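Local coordinates for probable N-glycosylase/DNA lyase (Thermotoga maritima, PDB 3N0U), which is an all-helical member of the helix-hairpin-helix superfamily, classed among the DNA glycosylases and probably concerned with DNA repair, at residues I23-K28 and Y208-L212; G78-L84 and E104-R110; M166-I172 and V187-L191. All coordinates share one frame; numbering follows the deposited sequence.

Contact 1 (I23-K28 and Y208-L212); sequences IREEAK and YLWYL
Residues 23-28 and 208-212 belong to two helices whose segment axes cross at 105° and pass 10.4 Å apart, with the small Ala27 opposite Tyr208. In this all-helical fold of the helix-hairpin-helix superfamily, the crossing joins the long N-terminal helix 13-44 to helix 202-214, the last helix of the chain, and it uses knobs-into-holes packing. Tyr208 is the knob, and its ring fills the hole framed by Ile23, Arg24, Ala27 and Lys28. Ile23 CD1 and the carbonyl oxygen of Arg24 lie at the ring edge. Tyr211 enters beside it on the other flank of Ala27. The methyl carbon Ala27 CB stands 3.8 Å from the centroid of the Tyr211 ring, only 14° off the normal, a CH-pi contact that the short side chain allows. Ile23 runs alongside the same ring, pointing the other way, its CB 3.6 Å from Tyr211 CE2, while its CG1 meets Leu212 CD2. The phenol of Tyr211 is fixed at its far end: OH donates to the anti lone pair of Glu26 OE1, 2.6 Å away. Glu26 reaches it because CG sits between backbone N and carbonyl carbon (chi1 72°), and the carboxylate stands nearly perpendicular to the ring. Tyrosine thus suits both places, with a flat body for the apolar groove and a hydroxyl for its polar margin. The guanidinium of Arg24 is held mainly by Phe198 O, Glu21 and Glu200, but one water still accepts from Arg24 NE at 2.9 Å and donates to Tyr208 OH at 2.8 Å.

Contact 2 (G78-L84 and E104-R110); sequences GFVHLPL and EFIVENR
Arg110 bonds to Phe79 O and Leu82 O, two carbonyls at and just after the short helix 78-81, and this is the tight part of the contact. The extended chain carries the guanidinium across to the other segment, where both carbonyl oxygens lie close to its plane. Phe79 O is gripped side-on, by NE at 3.0 Å and by NH2 at 2.9 Å, both arriving from the same face of the carbonyl plane. Leu82 O is gripped end-on: NH2 lies 2.7 Å away in the carbonyl plane, on a lone pair, whereas NH1 comes from above that plane. Val80 O rests over one face of the guanidinium, too poorly angled to be a hydrogen bond, and Val107 CG2 covers the opposite face. Beside this grip the buried Phe79 and Ile106 cross, with ring carbon Phe79 CD1 4.0 Å from Ile106 CD1, and Ser55 and Leu87 of neighbouring helices close around both.

On the more open side, partly exposed Leu84, Glu104 and Val107 meet by apolar touches without hydrogen bonds. Leu84 CD1 lies 3.6 Å from Glu104 CG and also against the backbone N of that glutamate, whose carboxylate turns to Lys101 and Gln100. Val107 CG2 keeps 4.2 Å from Leu84 CD1.

The chemistry follows from how the helix ends. The usual helical partner of Phe79 O would be the nitrogen of Pro83, which carries no hydrogen; arginine supplies the missing donors, and its positive charge probably gains from the partial negative charge of the carbonyls gathered there.

Contact 3 (M166-I172 and V187-L191); sequences MKRHGLI and VEEIL
No flat side chain enters the meeting of Met166, Leu171 and Ile172 with Val187, Ile190 and Leu191: the one ring nearby, that of His169, lies back from it, with Arg168 CG over one face and ND1 hydrogen-bonded to Leu165 O. The side chains that pack are apolar, with two backbone carbonyls touched by methyl groups, between the C-terminal end of helix 160-168 with its exit and one side of helix 181-198. A Schellman motif ends the first helix. Leu171 N bonds back to Met166 O at 2.8 Å and Gly170 N to Lys167 O; Gly170 takes the positive phi (77°) that glycine accommodates readily. The turn sends the chain back so that Leu171 and Ile172 face the same partner as Met166.

Met166 touches all three partners, Val187, Ile190 and Leu191. A bend at its last torsion (chi3 77°) brings CE to 3.7 Å from Ile190 CG2 and against Val187 O. SD lies 3.8 Å from Val187 CG1 and 4.0 Å from Leu191 CD1. Of the Ile190 branches, CG2 also meets Leu171 CB, while CD1 lies against Leu171 O and 4.1 Å from Ile172 CG2. That same methyl of Ile172 approaches Val187 CG1, the two side chains crossing at about a right angle. Leu163 backs both Ile172 and Val187. Glu188 points away, to Arg128 and the backbone of Ala156.

With no hydrogen bond between the segments, the contact depends on close fit and on removing hydrocarbon from water; beta-branched Val187, Ile190 and Ile172 have fewer rotamers, while the unbranched methionine can bend its end to lie against its partners.

Contacts 1 and 3 are neighbours and contact 2 stands apart, its centre 35 and 36 Å from theirs, on the opposite side of the chain's centre. Helices 181-198 and 202-214 follow each other, and contact 1 touches contact 3 where Leu209 CD1 lies 4.3 Å from Leu191 CD2; helix 160-168, part of contact 3, also meets Leu209 and Leu212 through Leu165. Contact 3 is the buried one, apolar in its side chains, with no hydrogen bond across. The other two are partly buried and mix packing with polar bonds: contact 1 joins distant chain regions through phenol groups at its margin, whereas contact 2 joins segments 20 residues apart, with helix 84-93 between them, through a charged side chain meeting backbone carbonyls.

Contact 1 (I23-K28 and Y208-L212)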
# COMPACT_ATOMS: atom_id res chain seq x y z
N ILE A 23 2.07 -20.35 -9.09
CA ILE A 23 1.00 -19.40 -9.45
C ILE A 23 1.50 -18.29 -10.35
O ILE A 23 0.72 -17.47 -10.81
CB ILE A 23 0.24 -18.80 -8.23
CG1 ILE A 23 1.16 -18.09 -7.24
CG2 ILE A 23 -0.55 -19.90 -7.50
CD1 ILE A 23 1.67 -16.74 -7.68
N ARG A 24 2.80 -18.27 -10.62
CA ARG A 24 3.39 -17.12 -11.30
C ARG A 24 2.79 -16.87 -12.67
O ARG A 24 2.44 -15.75 -13.01
CB ARG A 24 4.89 -17.31 -11.41
CG ARG A 24 5.62 -16.06 -11.87
CD ARG A 24 7.12 -16.36 -11.96
NE ARG A 24 7.91 -15.14 -11.97
CZ ARG A 24 9.11 -15.01 -11.43
NH1 ARG A 24 9.72 -13.84 -11.49
NH2 ARG A 24 9.72 -16.06 -10.86
N GLU A 25 2.66 -17.92 -13.47
CA GLU A 25 2.23 -17.74 -14.85
C GLU A 25 0.82 -17.19 -14.89
O GLU A 25 0.52 -16.29 -15.66
CB GLU A 25 2.28 -19.07 -15.60
CG GLU A 25 1.83 -18.98 -17.04
CD GLU A 25 1.74 -20.36 -17.70
OE1 GLU A 25 0.76 -20.60 -18.44
OE2 GLU A 25 2.64 -21.19 -17.46
N GLU A 26 -0.05 -17.73 -14.05
CA GLU A 26 -1.44 -17.30 -14.07
C GLU A 26 -1.64 -15.92 -13.48
O GLU A 26 -2.57 -15.21 -13.87
CB GLU A 26 -2.35 -18.35 -13.40
CG GLU A 26 -2.27 -18.45 -11.90
CD GLU A 26 -2.94 -19.72 -11.40
OE1 GLU A 26 -3.71 -19.65 -10.42
OE2 GLU A 26 -2.67 -20.78 -11.98
N ALA A 27 -0.81 -15.57 -12.50
CA ALA A 27 -0.95 -14.30 -11.82
C ALA A 27 -0.32 -13.18 -12.61
O ALA A 27 -0.73 -12.03 -12.49
CB ALA A 27 -0.36 -14.36 -10.42
N LYS A 28 0.67 -13.50 -13.43
CA LYS A 28 1.47 -12.46 -14.06
C LYS A 28 0.67 -11.43 -14.86
O LYS A 28 0.91 -10.23 -14.75
CB LYS A 28 2.58 -13.07 -14.91
CG LYS A 28 3.41 -12.03 -15.62
CD LYS A 28 4.57 -12.65 -16.35
CE LYS A 28 5.49 -11.56 -16.92
NZ LYS A 28 6.68 -12.14 -17.59
N TYR A 208 2.28 -10.75 -6.08
CA TYR A 208 2.33 -12.21 -6.16
C TYR A 208 2.03 -12.82 -4.78
O TYR A 208 1.30 -13.80 -4.69
CB TYR A 208 3.69 -12.67 -6.70
CG TYR A 208 3.87 -12.43 -8.18
CD1 TYR A 208 3.32 -13.28 -9.12
CD2 TYR A 208 4.61 -11.34 -8.64
CE1 TYR A 208 3.50 -13.06 -10.48
CE2 TYR A 208 4.77 -11.11 -9.99
CZ TYR A 208 4.22 -11.98 -10.90
OH TYR A 208 4.36 -11.77 -12.24
N LEU A 209 2.59 -12.24 -3.72
CA LEU A 209 2.34 -12.73 -2.36
C LEU A 209 0.85 -12.68 -2.04
O LEU A 209 0.29 -13.60 -1.43
CB LEU A 209 3.11 -11.90 -1.34
CG LEU A 209 4.62 -12.09 -1.31
CD1 LEU A 209 5.23 -11.13 -0.30
CD2 LEU A 209 5.01 -13.51 -0.97
N TRP A 210 0.18 -11.61 -2.44
CA TRP A 210 -1.24 -11.50 -2.13
C TRP A 210 -2.12 -12.42 -2.96
O TRP A 210 -3.19 -12.83 -2.52
CB TRP A 210 -1.72 -10.05 -2.25
CG TRP A 210 -1.68 -9.34 -0.94
CD1 TRP A 210 -0.72 -8.48 -0.49
CD2 TRP A 210 -2.64 -9.45 0.10
NE1 TRP A 210 -1.04 -8.04 0.77
CE2 TRP A 210 -2.22 -8.62 1.15
CE3 TRP A 210 -3.84 -10.16 0.24
CZ2 TRP A 210 -2.94 -8.49 2.33
CZ3 TRP A 210 -4.56 -10.03 1.41
CH2 TRP A 210 -4.11 -9.20 2.44
N TYR A 211 -1.65 -12.79 -4.16
CA TYR A 211 -2.38 -13.73 -5.00
C TYR A 211 -2.56 -15.07 -4.29
O TYR A 211 -3.55 -15.76 -4.48
CB TYR A 211 -1.66 -13.92 -6.35
CG TYR A 211 -2.41 -14.81 -7.31
CD1 TYR A 211 -3.37 -14.30 -8.14
CD2 TYR A 211 -2.20 -16.19 -7.32
CE1 TYR A 211 -4.08 -15.11 -9.00
CE2 TYR A 211 -2.89 -17.00 -8.17
CZ TYR A 211 -3.85 -16.46 -9.00
OH TYR A 211 -4.58 -17.26 -9.84
N LEU A 212 -1.62 -15.41 -3.43
CA LEU A 212 -1.67 -16.70 -2.73
C LEU A 212 -2.94 -16.91 -1.92
O LEU A 212 -3.37 -18.04 -1.73
CB LEU A 212 -0.48 -16.86 -1.79
CG LEU A 212 0.90 -16.88 -2.43
CD1 LEU A 212 1.98 -17.00 -1.32
CD2 LEU A 212 1.01 -18.00 -3.41
O HOH W 1 6.65 -12.98 -13.34

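Contact 2 (G78-L84 and E104-R110)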
# COMPACT_ATOMS: atom_id res chain seq x y z
N GLY A 78 -14.42 13.77 -3.56
CA GLY A 78 -14.90 14.18 -2.25
C GLY A 78 -13.77 14.17 -1.23
O GLY A 78 -13.80 14.92 -0.25
N PHE A 79 -12.77 13.32 -1.42
CA PHE A 79 -11.64 13.32 -0.50
C PHE A 79 -10.96 14.69 -0.47
O PHE A 79 -10.37 15.07 0.53
CB PHE A 79 -10.59 12.28 -0.88
CG PHE A 79 -11.04 10.86 -0.70
CD1 PHE A 79 -11.61 10.43 0.49
CD2 PHE A 79 -10.92 9.96 -1.74
CE1 PHE A 79 -12.01 9.12 0.66
CE2 PHE A 79 -11.33 8.66 -1.60
CZ PHE A 79 -11.89 8.23 -0.38
N VAL A 80 -11.01 15.39 -1.60
CA VAL A 80 -10.37 16.70 -1.73
C VAL A 80 -11.24 17.82 -1.17
O VAL A 80 -10.72 18.73 -0.51
CB VAL A 80 -10.07 17.00 -3.22
CG1 VAL A 80 -9.49 18.40 -3.39
CG2 VAL A 80 -9.12 15.98 -3.77
N HIS A 81 -12.55 17.78 -1.43
CA HIS A 81 -13.35 18.97 -1.17
C HIS A 81 -14.39 18.87 -0.07
O HIS A 81 -14.86 19.91 0.40
CB HIS A 81 -14.00 19.48 -2.48
CG HIS A 81 -15.04 18.55 -3.03
ND1 HIS A 81 -16.29 18.41 -2.47
CD2 HIS A 81 -15.01 17.73 -4.11
CE1 HIS A 81 -16.98 17.52 -3.17
NE2 HIS A 81 -16.23 17.10 -4.17
N LEU A 82 -14.79 17.67 0.35
CA LEU A 82 -15.88 17.59 1.31
C LEU A 82 -15.49 18.09 2.70
O LEU A 82 -14.38 17.84 3.16
CB LEU A 82 -16.40 16.16 1.46
CG LEU A 82 -17.20 15.60 0.30
CD1 LEU A 82 -17.45 14.12 0.52
CD2 LEU A 82 -18.53 16.30 0.15
N PRO A 83 -16.42 18.76 3.38
CA PRO A 83 -16.14 19.08 4.79
C PRO A 83 -16.06 17.82 5.63
O PRO A 83 -16.62 16.80 5.25
CB PRO A 83 -17.34 19.92 5.24
CG PRO A 83 -18.08 20.24 4.03
CD PRO A 83 -17.76 19.22 2.98
N LEU A 84 -15.41 17.93 6.77
CA LEU A 84 -15.18 16.79 7.65
C LEU A 84 -16.46 15.97 7.90
O LEU A 84 -16.44 14.75 7.75
CB LEU A 84 -14.62 17.29 8.98
CG LEU A 84 -14.43 16.25 10.06
CD1 LEU A 84 -13.51 15.16 9.56
CD2 LEU A 84 -13.85 16.90 11.31
N GLU A 104 -10.92 12.71 9.52
CA GLU A 104 -10.08 13.76 10.09
C GLU A 104 -8.67 13.70 9.51
O GLU A 104 -8.09 14.74 9.17
CB GLU A 104 -10.06 13.64 11.61
CG GLU A 104 -11.38 14.06 12.26
CD GLU A 104 -11.46 13.82 13.75
OE1 GLU A 104 -10.48 13.35 14.35
OE2 GLU A 104 -12.53 14.14 14.33
N PHE A 105 -8.13 12.49 9.40
CA PHE A 105 -6.82 12.31 8.78
C PHE A 105 -6.79 12.87 7.36
O PHE A 105 -5.87 13.60 6.99
CB PHE A 105 -6.43 10.83 8.70
CG PHE A 105 -6.18 10.17 10.02
CD1 PHE A 105 -5.86 10.89 11.15
CD2 PHE A 105 -6.27 8.80 10.11
CE1 PHE A 105 -5.64 10.25 12.35
CE2 PHE A 105 -6.03 8.15 11.30
CZ PHE A 105 -5.72 8.87 12.43
N ILE A 106 -7.80 12.52 6.57
CA ILE A 106 -7.85 12.91 5.16
C ILE A 106 -7.94 14.44 5.05
O ILE A 106 -7.22 15.08 4.25
CB ILE A 106 -9.00 12.19 4.42
CG1 ILE A 106 -8.64 10.71 4.30
CG2 ILE A 106 -9.24 12.78 3.04
CD1 ILE A 106 -9.82 9.81 3.99
N VAL A 107 -8.83 15.04 5.83
CA VAL A 107 -8.98 16.49 5.79
C VAL A 107 -7.64 17.16 6.14
O VAL A 107 -7.20 18.12 5.47
CB VAL A 107 -10.10 16.97 6.73
CG1 VAL A 107 -10.09 18.48 6.81
CG2 VAL A 107 -11.45 16.51 6.21
N GLU A 108 -6.98 16.67 7.18
CA GLU A 108 -5.70 17.25 7.61
C GLU A 108 -4.65 17.12 6.52
O GLU A 108 -3.81 18.00 6.33
CB GLU A 108 -5.20 16.58 8.89
CG GLU A 108 -6.02 16.85 10.12
CD GLU A 108 -5.52 16.06 11.32
OE1 GLU A 108 -5.80 14.83 11.40
OE2 GLU A 108 -4.83 16.65 12.18
N ASN A 109 -4.69 16.01 5.79
CA ASN A 109 -3.69 15.75 4.76
C ASN A 109 -3.82 16.65 3.55
O ASN A 109 -2.94 16.66 2.68
CB ASN A 109 -3.77 14.29 4.33
CG ASN A 109 -3.19 13.37 5.34
OD1 ASN A 109 -2.44 13.80 6.21
ND2 ASN A 109 -3.53 12.10 5.26
N ARG A 110 -4.91 17.41 3.47
CA ARG A 110 -5.07 18.30 2.33
C ARG A 110 -3.95 19.33 2.27
O ARG A 110 -3.68 19.92 1.22
CB ARG A 110 -6.47 18.94 2.33
CG ARG A 110 -7.55 17.92 2.13
CD ARG A 110 -8.92 18.50 2.37
NE ARG A 110 -9.96 17.49 2.19
CZ ARG A 110 -11.23 17.64 2.51
NH1 ARG A 110 -11.66 18.76 3.09
NH2 ARG A 110 -12.09 16.65 2.26

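Contact 3 (M166-I172 and V187-L191)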
# COMPACT_ATOMS: atom_id res chain seq x y z
N MET A 166 5.99 -14.26 6.32
CA MET A 166 7.41 -14.24 6.63
C MET A 166 7.70 -15.03 7.89
O MET A 166 8.69 -15.71 7.97
CB MET A 166 7.89 -12.80 6.78
CG MET A 166 7.84 -12.00 5.49
SD MET A 166 8.47 -10.32 5.73
CE MET A 166 10.24 -10.66 5.76
N LYS A 167 6.82 -14.94 8.89
CA LYS A 167 7.03 -15.67 10.13
C LYS A 167 6.84 -17.17 9.91
O LYS A 167 7.62 -17.97 10.39
CB LYS A 167 6.08 -15.15 11.23
CG LYS A 167 6.24 -15.86 12.57
CD LYS A 167 5.40 -15.19 13.66
CE LYS A 167 5.68 -15.77 15.03
NZ LYS A 167 5.38 -17.23 15.09
N ARG A 168 5.82 -17.54 9.16
CA ARG A 168 5.51 -18.95 8.91
C ARG A 168 6.64 -19.64 8.16
O ARG A 168 6.81 -20.85 8.27
CB ARG A 168 4.21 -19.04 8.10
CG ARG A 168 3.80 -20.43 7.65
CD ARG A 168 2.65 -20.35 6.63
NE ARG A 168 1.87 -19.12 6.78
CZ ARG A 168 1.07 -18.61 5.84
NH1 ARG A 168 0.93 -19.22 4.67
NH2 ARG A 168 0.42 -17.47 6.08
N HIS A 169 7.41 -18.88 7.39
CA HIS A 169 8.48 -19.48 6.60
C HIS A 169 9.86 -19.16 7.15
O HIS A 169 10.87 -19.30 6.45
CB HIS A 169 8.35 -19.05 5.14
CG HIS A 169 7.16 -19.66 4.47
ND1 HIS A 169 5.94 -19.03 4.39
CD2 HIS A 169 6.99 -20.88 3.90
CE1 HIS A 169 5.08 -19.81 3.77
NE2 HIS A 169 5.69 -20.94 3.47
N GLY A 170 9.89 -18.74 8.41
CA GLY A 170 11.12 -18.60 9.15
C GLY A 170 11.96 -17.38 8.81
O GLY A 170 13.11 -17.31 9.23
N LEU A 171 11.40 -16.43 8.07
CA LEU A 171 12.16 -15.25 7.68
C LEU A 171 12.29 -14.25 8.82
O LEU A 171 13.27 -13.52 8.92
CB LEU A 171 11.49 -14.57 6.48
CG LEU A 171 11.47 -15.42 5.21
CD1 LEU A 171 10.72 -14.70 4.12
CD2 LEU A 171 12.88 -15.74 4.76
N ILE A 172 11.28 -14.22 9.68
CA ILE A 172 11.35 -13.40 10.88
C ILE A 172 10.86 -14.26 12.03
O ILE A 172 10.20 -15.28 11.80
CB ILE A 172 10.50 -12.10 10.77
CG1 ILE A 172 9.02 -12.44 10.54
CG2 ILE A 172 11.03 -11.21 9.66
CD1 ILE A 172 8.10 -11.21 10.36
N VAL A 187 13.26 -5.51 8.15
CA VAL A 187 12.38 -6.57 7.69
C VAL A 187 12.14 -6.43 6.18
O VAL A 187 12.05 -7.41 5.46
CB VAL A 187 11.05 -6.57 8.48
CG1 VAL A 187 10.07 -7.58 7.91
CG2 VAL A 187 11.34 -6.89 9.93
N GLU A 188 12.07 -5.19 5.70
CA GLU A 188 11.92 -4.95 4.27
C GLU A 188 13.10 -5.53 3.49
O GLU A 188 12.92 -6.10 2.41
CB GLU A 188 11.79 -3.46 4.01
CG GLU A 188 11.88 -3.04 2.54
CD GLU A 188 11.65 -1.54 2.38
OE1 GLU A 188 12.52 -0.74 2.82
OE2 GLU A 188 10.57 -1.16 1.84
N GLU A 189 14.31 -5.41 4.03
CA GLU A 189 15.49 -5.90 3.32
C GLU A 189 15.49 -7.43 3.28
O GLU A 189 15.92 -8.02 2.29
CB GLU A 189 16.78 -5.36 3.97
CG GLU A 189 18.07 -5.96 3.41
CD GLU A 189 18.31 -5.65 1.93
OE1 GLU A 189 17.68 -4.71 1.38
OE2 GLU A 189 19.14 -6.34 1.31
N ILE A 190 15.01 -8.07 4.34
CA ILE A 190 14.83 -9.52 4.32
C ILE A 190 13.91 -9.94 3.17
O ILE A 190 14.21 -10.86 2.40
CB ILE A 190 14.22 -10.01 5.65
CG1 ILE A 190 15.23 -9.83 6.78
CG2 ILE A 190 13.80 -11.45 5.54
CD1 ILE A 190 14.70 -10.24 8.16
N LEU A 191 12.78 -9.27 3.05
CA LEU A 191 11.84 -9.59 1.99
C LEU A 191 12.38 -9.22 0.62
O LEU A 191 12.00 -9.84 -0.37
CB LEU A 191 10.49 -8.89 2.22
CG LEU A 191 9.30 -9.47 1.46
CD1 LEU A 191 9.05 -10.90 1.84
CD2 LEU A 191 8.04 -8.65 1.72